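Local coordinates for tailspike protein (PDB 6E1R) that probably recognises and degrades the capsular polysaccharide of its Acinetobacter host, as the trimeric, hydrolase-class spike of the phage tail, at residues 234-239 with 264-269; 257-262 with 283-288; 307-312 with 336-341. All coordinates share one frame; numbering follows the deposited sequence.

In the fold
All three contacts join successive coils of the parallel beta-helix at the centre of this tailspike fragment, which lacks the N-terminal part of the full protein. From the N terminus, each closes one coil: 264-269 returns to 234-239 (interaction 1), 283-288 to 257-262 (interaction 2) and 336-341 to 307-312 (interaction 3). Between 234-239 and 264-269 lies 257-262, whose partner on the following coil is 283-288, so interactions 1 and 2 cross along the chain, on two faces of the helix. They meet where Thr262 OG1 bonds Phe234 N and Met266 packs against Phe258 and Asn286. Interaction 3 follows in series and extends the face of interaction 2: Leu283 N bonds Tyr307 O, and Asn286 N bonds Asn311 OD1.

Interaction 1: 234-239 with 264-269; sequences FKAIRS and DCMIEW
Lys235 NZ is gripped by two carboxylates of the next coil of this parallel beta-helix, donating to Glu268 OE1 at 2.7 Å and to Asp264 OD1 at 2.8 Å. The two acceptors are used differently. Asp264 OD1 offers its syn lone pair, whereas Glu268 OE1 is met almost along its C-O axis. The lysine leaves its strand extended and then bends at CD (chi3 -66°), which carries the ammonium across the start of 264-269; its CG passes 3.3 Å from Met266 O. Lys294, one coil further on, pairs with Asp264 OD2, so this aspartate links lysines of two coils.

Behind this network the chains run in parallel register, Ile237 beside Ile267, Arg238 beside Glu268 and Ser239 beside Trp269. Met266 O takes a nearly straight bond from Ile237 N (3.0 Å, 166°) and a weak, bent one from Ala236 N at the corner of the chain. Ser239 N closes the far end on Glu268 O at 2.8 Å. The Ile237 and Ile267 side chains point to the other face of the sheet, where Trp276 touches both.

Beside the corner, selenomethionine Met266 doubles back at chi2 (59°) toward Phe234 in a Met-aromatic contact. Its SE lies oblique to the ring, and its CE reaches the ring edge 3.6 Å from Phe234 CE2.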
# COMPACT_ATOMS: atom_id res chain seq x y z
N PHE A 234 9.53 -10.39 27.21
CA PHE A 234 10.16 -10.02 25.95
C PHE A 234 9.28 -8.99 25.25
O PHE A 234 8.10 -9.24 25.01
CB PHE A 234 10.37 -11.23 25.04
CG PHE A 234 10.75 -10.87 23.63
CD1 PHE A 234 12.06 -10.51 23.33
CD2 PHE A 234 9.81 -10.90 22.62
CE1 PHE A 234 12.41 -10.18 22.03
CE2 PHE A 234 10.16 -10.56 21.32
CZ PHE A 234 11.47 -10.21 21.03
N LYS A 235 9.87 -7.84 24.93
CA LYS A 235 9.21 -6.81 24.14
C LYS A 235 10.04 -6.58 22.89
O LYS A 235 11.27 -6.48 22.96
CB LYS A 235 9.05 -5.51 24.94
CG LYS A 235 8.41 -4.39 24.14
CD LYS A 235 8.17 -3.15 24.99
CE LYS A 235 7.14 -3.42 26.07
NZ LYS A 235 6.89 -2.23 26.93
N ALA A 236 9.37 -6.50 21.74
CA ALA A 236 10.08 -6.37 20.48
C ALA A 236 10.78 -5.02 20.38
O ALA A 236 12.00 -4.95 20.18
CB ALA A 236 9.12 -6.57 19.31
N ILE A 237 10.02 -3.93 20.51
CA ILE A 237 10.54 -2.59 20.30
C ILE A 237 10.00 -1.65 21.37
O ILE A 237 8.81 -1.69 21.71
CB ILE A 237 10.18 -2.07 18.89
CG1 ILE A 237 10.86 -2.92 17.82
CG2 ILE A 237 10.57 -0.61 18.73
CD1 ILE A 237 10.46 -2.58 16.42
N ARG A 238 10.88 -0.81 21.91
CA ARG A 238 10.52 0.27 22.82
C ARG A 238 11.34 1.49 22.42
O ARG A 238 12.54 1.56 22.71
CB ARG A 238 10.79 -0.05 24.28
CG ARG A 238 10.24 1.04 25.20
CD ARG A 238 10.89 1.04 26.58
NE ARG A 238 10.39 0.04 27.51
CZ ARG A 238 10.95 -0.17 28.70
NH1 ARG A 238 12.01 0.54 29.07
NH2 ARG A 238 10.45 -1.08 29.52
N SER A 239 10.71 2.44 21.75
CA SER A 239 11.38 3.66 21.31
C SER A 239 10.83 4.80 22.16
O SER A 239 9.71 5.27 21.94
CB SER A 239 11.18 3.91 19.82
OG SER A 239 11.61 2.80 19.06
N ASP A 264 3.83 -5.98 28.49
CA ASP A 264 2.56 -5.26 28.36
C ASP A 264 2.21 -5.01 26.90
O ASP A 264 1.02 -4.94 26.56
CB ASP A 264 2.62 -3.94 29.13
CG ASP A 264 3.71 -3.03 28.64
OD1 ASP A 264 4.83 -3.52 28.37
OD2 ASP A 264 3.46 -1.81 28.52
N CYS A 265 3.21 -4.88 26.04
CA CYS A 265 2.99 -4.74 24.61
C CYS A 265 4.20 -5.26 23.86
O CYS A 265 5.25 -5.53 24.45
CB CYS A 265 2.68 -3.29 24.23
SG CYS A 265 3.92 -2.10 24.76
N MSE A 266 4.04 -5.40 22.55
CA MSE A 266 5.12 -5.90 21.70
C MSE A 266 5.93 -4.74 21.14
O MSE A 266 7.16 -4.76 21.16
CB MSE A 266 4.55 -6.75 20.56
CG MSE A 266 5.58 -7.57 19.81
SE MSE A 266 6.56 -8.81 20.96
CE MSE A 266 7.05 -10.13 19.62
N ILE A 267 5.23 -3.72 20.65
CA ILE A 267 5.84 -2.52 20.08
C ILE A 267 5.32 -1.31 20.85
O ILE A 267 4.12 -1.21 21.13
CB ILE A 267 5.54 -2.39 18.58
CG1 ILE A 267 5.96 -3.67 17.84
CG2 ILE A 267 6.25 -1.18 17.99
CD1 ILE A 267 5.59 -3.68 16.37
N GLU A 268 6.23 -0.40 21.19
CA GLU A 268 5.87 0.77 21.98
C GLU A 268 6.74 1.95 21.58
O GLU A 268 7.96 1.81 21.41
CB GLU A 268 6.04 0.49 23.48
CG GLU A 268 5.74 1.68 24.38
CD GLU A 268 5.90 1.36 25.85
OE1 GLU A 268 6.57 0.35 26.17
OE2 GLU A 268 5.36 2.11 26.69
N TRP A 269 6.11 3.11 21.43
CA TRP A 269 6.83 4.36 21.24
C TRP A 269 5.97 5.51 21.74
O TRP A 269 4.74 5.41 21.77
CB TRP A 269 7.23 4.58 19.77
CG TRP A 269 6.11 5.01 18.86
CD1 TRP A 269 5.74 6.29 18.58
CD2 TRP A 269 5.25 4.16 18.09
NE1 TRP A 269 4.69 6.30 17.69
CE2 TRP A 269 4.37 5.00 17.38
CE3 TRP A 269 5.13 2.78 17.95
CZ2 TRP A 269 3.38 4.50 16.53
CZ3 TRP A 269 4.15 2.28 17.10
CH2 TRP A 269 3.29 3.15 16.40
O HOH W 1 5.28 -7.99 24.81

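Interaction 2: 257-262 with 283-288; sequences IFRKGT and LEQNLC
Segments 257-262 and 283-288 run in parallel on neighbouring coils of the parallel beta-helix, with one sound bridge, Phe258 to Leu283 (CA atoms 4.8 Å apart). Further on, Lys260 and Gln285 both take positive phi, and a weak bond from Lys260 N to Gln285 O spans them. Beyond these two the pairing resumes with Leu287 N donating to Gly261 O at 2.7 Å.

The side chain of Asn286 bridges the two levels. Its ND2 donates to Phe258 O at 3.2 Å, while its OD1 accepts from Gly261 N, also at 3.2 Å, so one amide ties the carbonyl of Phe258 to the N-H of Gly261, across Arg259 and Lys260. Phe258 O also receives Glu284 N, nearly in line with the carbonyl, and the two donors arrive from opposite faces of its plane. One coil later Asn311 OD1 accepts from Asn286 N.

The outer side carries charge. Glu284 CG sits between its backbone N and carbonyl carbon (chi1 65°), and the rest of the chain extends alongside Arg259. Arg259 NH2 forms a salt bridge with Glu284 OE2 at 3.2 Å, reaching it from above the carboxylate plane; guanidinium and carboxylate planes are 42° apart. Gln192 of the second subunit packs on Arg259. Lys260 runs beside Gln285, its CE 3.3 Å from Gln285 OE1. On the inner side Phe258 CD1 rests 4.0 Å from Leu283 CG, and the ring stacks on Phe222 of the preceding coil.

Both ends of a buried amide are thus matched to the backbone, which should hold Asn286 in one orientation. Outside, Arg259 probably offsets some of the negative charge gathered where Glu284 stands close to Asp282 and Glu309.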
# COMPACT_ATOMS: atom_id res chain seq x y z
N ILE A 257 8.13 -10.36 11.46
CA ILE A 257 7.35 -11.32 12.23
C ILE A 257 7.51 -10.99 13.71
O ILE A 257 8.64 -10.80 14.19
CB ILE A 257 7.78 -12.77 11.95
CG1 ILE A 257 7.62 -13.09 10.46
CG2 ILE A 257 6.97 -13.74 12.79
CD1 ILE A 257 8.32 -14.37 10.04
N PHE A 258 6.39 -10.94 14.43
CA PHE A 258 6.37 -10.66 15.86
C PHE A 258 5.59 -11.78 16.54
O PHE A 258 4.36 -11.83 16.44
CB PHE A 258 5.74 -9.30 16.16
CG PHE A 258 6.43 -8.15 15.48
CD1 PHE A 258 6.12 -7.81 14.17
CD2 PHE A 258 7.37 -7.39 16.16
CE1 PHE A 258 6.75 -6.75 13.55
CE2 PHE A 258 8.00 -6.33 15.54
CZ PHE A 258 7.69 -6.01 14.23
N ARG A 259 6.30 -12.67 17.24
CA ARG A 259 5.69 -13.82 17.89
C ARG A 259 6.11 -13.90 19.35
O ARG A 259 7.20 -13.47 19.72
CB ARG A 259 6.07 -15.15 17.20
CG ARG A 259 5.48 -15.35 15.82
CD ARG A 259 5.73 -16.78 15.38
NE ARG A 259 5.12 -17.08 14.09
CZ ARG A 259 5.78 -17.16 12.94
NH1 ARG A 259 7.10 -16.97 12.92
NH2 ARG A 259 5.14 -17.43 11.82
N LYS A 260 5.20 -14.43 20.17
CA LYS A 260 5.50 -14.87 21.54
C LYS A 260 5.94 -13.72 22.43
O LYS A 260 6.89 -13.84 23.20
CB LYS A 260 6.57 -15.97 21.54
CG LYS A 260 6.24 -17.20 20.72
CD LYS A 260 5.03 -17.93 21.26
CE LYS A 260 4.68 -19.12 20.36
NZ LYS A 260 5.80 -20.12 20.29
N GLY A 261 5.24 -12.58 22.34
CA GLY A 261 5.49 -11.50 23.28
C GLY A 261 4.86 -11.79 24.63
O GLY A 261 3.84 -12.46 24.73
N THR A 262 5.49 -11.27 25.69
CA THR A 262 5.01 -11.54 27.04
C THR A 262 4.96 -10.30 27.93
O THR A 262 4.57 -10.43 29.10
CB THR A 262 5.87 -12.61 27.72
OG1 THR A 262 7.26 -12.37 27.45
CG2 THR A 262 5.50 -14.00 27.22
N LEU A 283 1.92 -10.61 13.00
CA LEU A 283 1.81 -10.43 14.45
C LEU A 283 0.89 -11.52 14.98
O LEU A 283 -0.34 -11.37 14.97
CB LEU A 283 1.28 -9.03 14.81
CG LEU A 283 2.17 -7.80 14.58
CD1 LEU A 283 2.28 -7.44 13.10
CD2 LEU A 283 1.65 -6.62 15.38
N GLU A 284 1.47 -12.63 15.43
CA GLU A 284 0.68 -13.77 15.86
C GLU A 284 1.33 -14.45 17.05
O GLU A 284 2.52 -14.29 17.32
CB GLU A 284 0.46 -14.78 14.73
CG GLU A 284 1.72 -15.46 14.23
CD GLU A 284 1.43 -16.56 13.23
OE1 GLU A 284 0.53 -17.38 13.50
OE2 GLU A 284 2.08 -16.61 12.17
N GLN A 285 0.51 -15.22 17.77
CA GLN A 285 0.96 -16.09 18.86
C GLN A 285 1.61 -15.31 20.00
O GLN A 285 2.50 -15.81 20.69
CB GLN A 285 1.92 -17.17 18.35
CG GLN A 285 1.29 -18.09 17.31
CD GLN A 285 2.26 -19.13 16.80
OE1 GLN A 285 3.37 -19.27 17.31
NE2 GLN A 285 1.84 -19.88 15.78
N ASN A 286 1.16 -14.07 20.22
CA ASN A 286 1.67 -13.26 21.32
C ASN A 286 0.84 -13.47 22.58
O ASN A 286 -0.28 -13.97 22.54
CB ASN A 286 1.68 -11.78 20.94
CG ASN A 286 2.56 -11.50 19.74
OD1 ASN A 286 3.76 -11.26 19.87
ND2 ASN A 286 1.96 -11.52 18.55
N LEU A 287 1.42 -13.08 23.71
CA LEU A 287 0.78 -13.19 25.02
C LEU A 287 0.87 -11.87 25.76
O LEU A 287 1.06 -11.83 26.98
CB LEU A 287 1.42 -14.31 25.84
CG LEU A 287 1.29 -15.72 25.28
CD1 LEU A 287 1.98 -16.73 26.19
CD2 LEU A 287 -0.17 -16.09 25.08
N CYS A 288 0.74 -10.76 25.04
CA CYS A 288 0.85 -9.44 25.65
C CYS A 288 -0.32 -9.20 26.60
O CYS A 288 -1.44 -9.66 26.37
CB CYS A 288 0.88 -8.36 24.58
SG CYS A 288 2.25 -8.51 23.42
O HOH W 2 4.24 -22.18 18.16
O HOH W 3 2.24 -12.16 29.33

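Interaction 3: 307-312 with 336-341; sequences YIEANT and GIHMNR
Segments 307-312 and 336-341 run almost the same way, their touching parts 15° apart end to end, and join neighbouring coils of the parallel beta-helix through one bridge, Tyr307 to His338, and a looser run after it. Ile308 N donates to His338 O at 3.0 Å, Ala310 N to Asn340 O at 3.1 Å, and Asn311 N to Arg341 O at 3.3 Å, the last nearly in line with the carbonyl.

Tyr307 and His338 share the outer face, their ring planes inclined at 49°. Tyr307 CD2 approaches His338 CB at 3.6 Å, and Tyr307 CE2 lies 3.7 Å from His338 CG, the rings meeting obliquely. The histidine swings its ring to this place with CG opposite its own backbone N (chi1 -172°). Both polar ends belong to the trimer interface: Tyr307 OH bonds Thr274 OG1 of the second subunit, and His338 ND1 bonds Ser299 OG of that same subunit.

Glu309 comes to the imidazole from another side. Its OE1 sits in the plane of the ring at the edge, 3.3 Å from His338 CD2, with the carboxylate turned almost perpendicular to it; the same oxygen passes close to Asn340 CB.

On the inner side Ile308 packs on both Ile337 and selenomethionine Met339: its CG1 lies 3.8 Å from Ile337 CG2 and, running alongside Met339, its CD1 lies 3.7 Å from Met339 CE.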
# COMPACT_ATOMS: atom_id res chain seq x y z
N TYR A 307 -0.81 -10.49 8.79
CA TYR A 307 -1.59 -11.27 9.74
C TYR A 307 -1.56 -10.62 11.11
O TYR A 307 -0.52 -10.14 11.56
CB TYR A 307 -1.05 -12.71 9.87
CG TYR A 307 -1.17 -13.54 8.62
CD1 TYR A 307 -0.28 -13.38 7.57
CD2 TYR A 307 -2.15 -14.52 8.50
CE1 TYR A 307 -0.37 -14.15 6.43
CE2 TYR A 307 -2.25 -15.30 7.36
CZ TYR A 307 -1.36 -15.10 6.33
OH TYR A 307 -1.45 -15.87 5.19
N ILE A 308 -2.72 -10.60 11.76
CA ILE A 308 -2.82 -10.29 13.18
C ILE A 308 -3.77 -11.32 13.79
O ILE A 308 -4.99 -11.14 13.76
CB ILE A 308 -3.32 -8.85 13.44
CG1 ILE A 308 -2.43 -7.83 12.72
CG2 ILE A 308 -3.35 -8.56 14.93
CD1 ILE A 308 -2.86 -6.40 12.92
N GLU A 309 -3.22 -12.40 14.32
CA GLU A 309 -4.04 -13.53 14.73
C GLU A 309 -3.41 -14.22 15.94
O GLU A 309 -2.32 -13.86 16.38
CB GLU A 309 -4.23 -14.52 13.58
CG GLU A 309 -2.95 -15.09 13.01
CD GLU A 309 -3.20 -16.11 11.91
OE1 GLU A 309 -4.35 -16.20 11.44
OE2 GLU A 309 -2.25 -16.81 11.51
N ALA A 310 -4.14 -15.20 16.48
CA ALA A 310 -3.64 -16.09 17.53
C ALA A 310 -3.16 -15.33 18.76
O ALA A 310 -2.21 -15.74 19.42
CB ALA A 310 -2.52 -16.99 16.99
N ASN A 311 -3.82 -14.22 19.09
CA ASN A 311 -3.49 -13.46 20.29
C ASN A 311 -4.66 -13.51 21.26
O ASN A 311 -5.25 -12.48 21.59
CB ASN A 311 -3.13 -12.02 19.93
CG ASN A 311 -2.05 -11.95 18.87
OD1 ASN A 311 -1.00 -12.57 18.99
ND2 ASN A 311 -2.33 -11.20 17.81
N THR A 312 -5.00 -14.72 21.73
CA THR A 312 -6.23 -14.93 22.48
C THR A 312 -6.21 -14.25 23.84
O THR A 312 -7.27 -13.92 24.38
CB THR A 312 -6.48 -16.43 22.65
OG1 THR A 312 -5.24 -17.13 22.50
CG2 THR A 312 -7.46 -16.93 21.61
N GLY A 336 -6.55 -5.16 4.17
CA GLY A 336 -6.39 -6.55 3.78
C GLY A 336 -5.61 -7.39 4.76
O GLY A 336 -4.64 -8.06 4.38
N ILE A 337 -6.02 -7.38 6.02
CA ILE A 337 -5.32 -8.10 7.09
C ILE A 337 -6.08 -9.37 7.40
O ILE A 337 -7.31 -9.35 7.55
CB ILE A 337 -5.17 -7.22 8.34
CG1 ILE A 337 -4.62 -5.84 7.96
CG2 ILE A 337 -4.26 -7.89 9.36
CD1 ILE A 337 -3.29 -5.89 7.25
N HIS A 338 -5.36 -10.48 7.51
CA HIS A 338 -5.95 -11.75 7.94
C HIS A 338 -5.98 -11.76 9.46
O HIS A 338 -4.93 -11.80 10.11
CB HIS A 338 -5.16 -12.93 7.39
CG HIS A 338 -5.81 -14.25 7.62
ND1 HIS A 338 -6.60 -14.86 6.67
CD2 HIS A 338 -5.79 -15.08 8.68
CE1 HIS A 338 -7.04 -16.02 7.14
NE2 HIS A 338 -6.57 -16.17 8.36
N MSE A 339 -7.18 -11.73 10.04
CA MSE A 339 -7.32 -11.59 11.49
C MSE A 339 -8.16 -12.69 12.12
O MSE A 339 -9.33 -12.48 12.44
CB MSE A 339 -7.92 -10.22 11.82
CG MSE A 339 -7.05 -9.05 11.38
SE MSE A 339 -7.90 -7.33 11.70
CE MSE A 339 -6.59 -6.57 12.92
N ASN A 340 -7.55 -13.86 12.32
CA ASN A 340 -8.20 -14.99 12.99
C ASN A 340 -7.94 -14.85 14.49
O ASN A 340 -6.89 -15.25 14.99
CB ASN A 340 -7.66 -16.30 12.45
CG ASN A 340 -8.42 -17.50 12.98
OD1 ASN A 340 -9.49 -17.36 13.57
ND2 ASN A 340 -7.87 -18.69 12.77
N ARG A 341 -8.91 -14.29 15.22
CA ARG A 341 -8.77 -14.01 16.65
C ARG A 341 -7.59 -13.09 16.92
O ARG A 341 -6.59 -13.52 17.52
CB ARG A 341 -8.64 -15.30 17.46
CG ARG A 341 -9.79 -16.28 17.33
CD ARG A 341 -9.48 -17.57 18.06
NE ARG A 341 -10.64 -18.06 18.81
CZ ARG A 341 -11.55 -18.92 18.34
NH1 ARG A 341 -11.46 -19.39 17.11
NH2 ARG A 341 -12.55 -19.29 19.12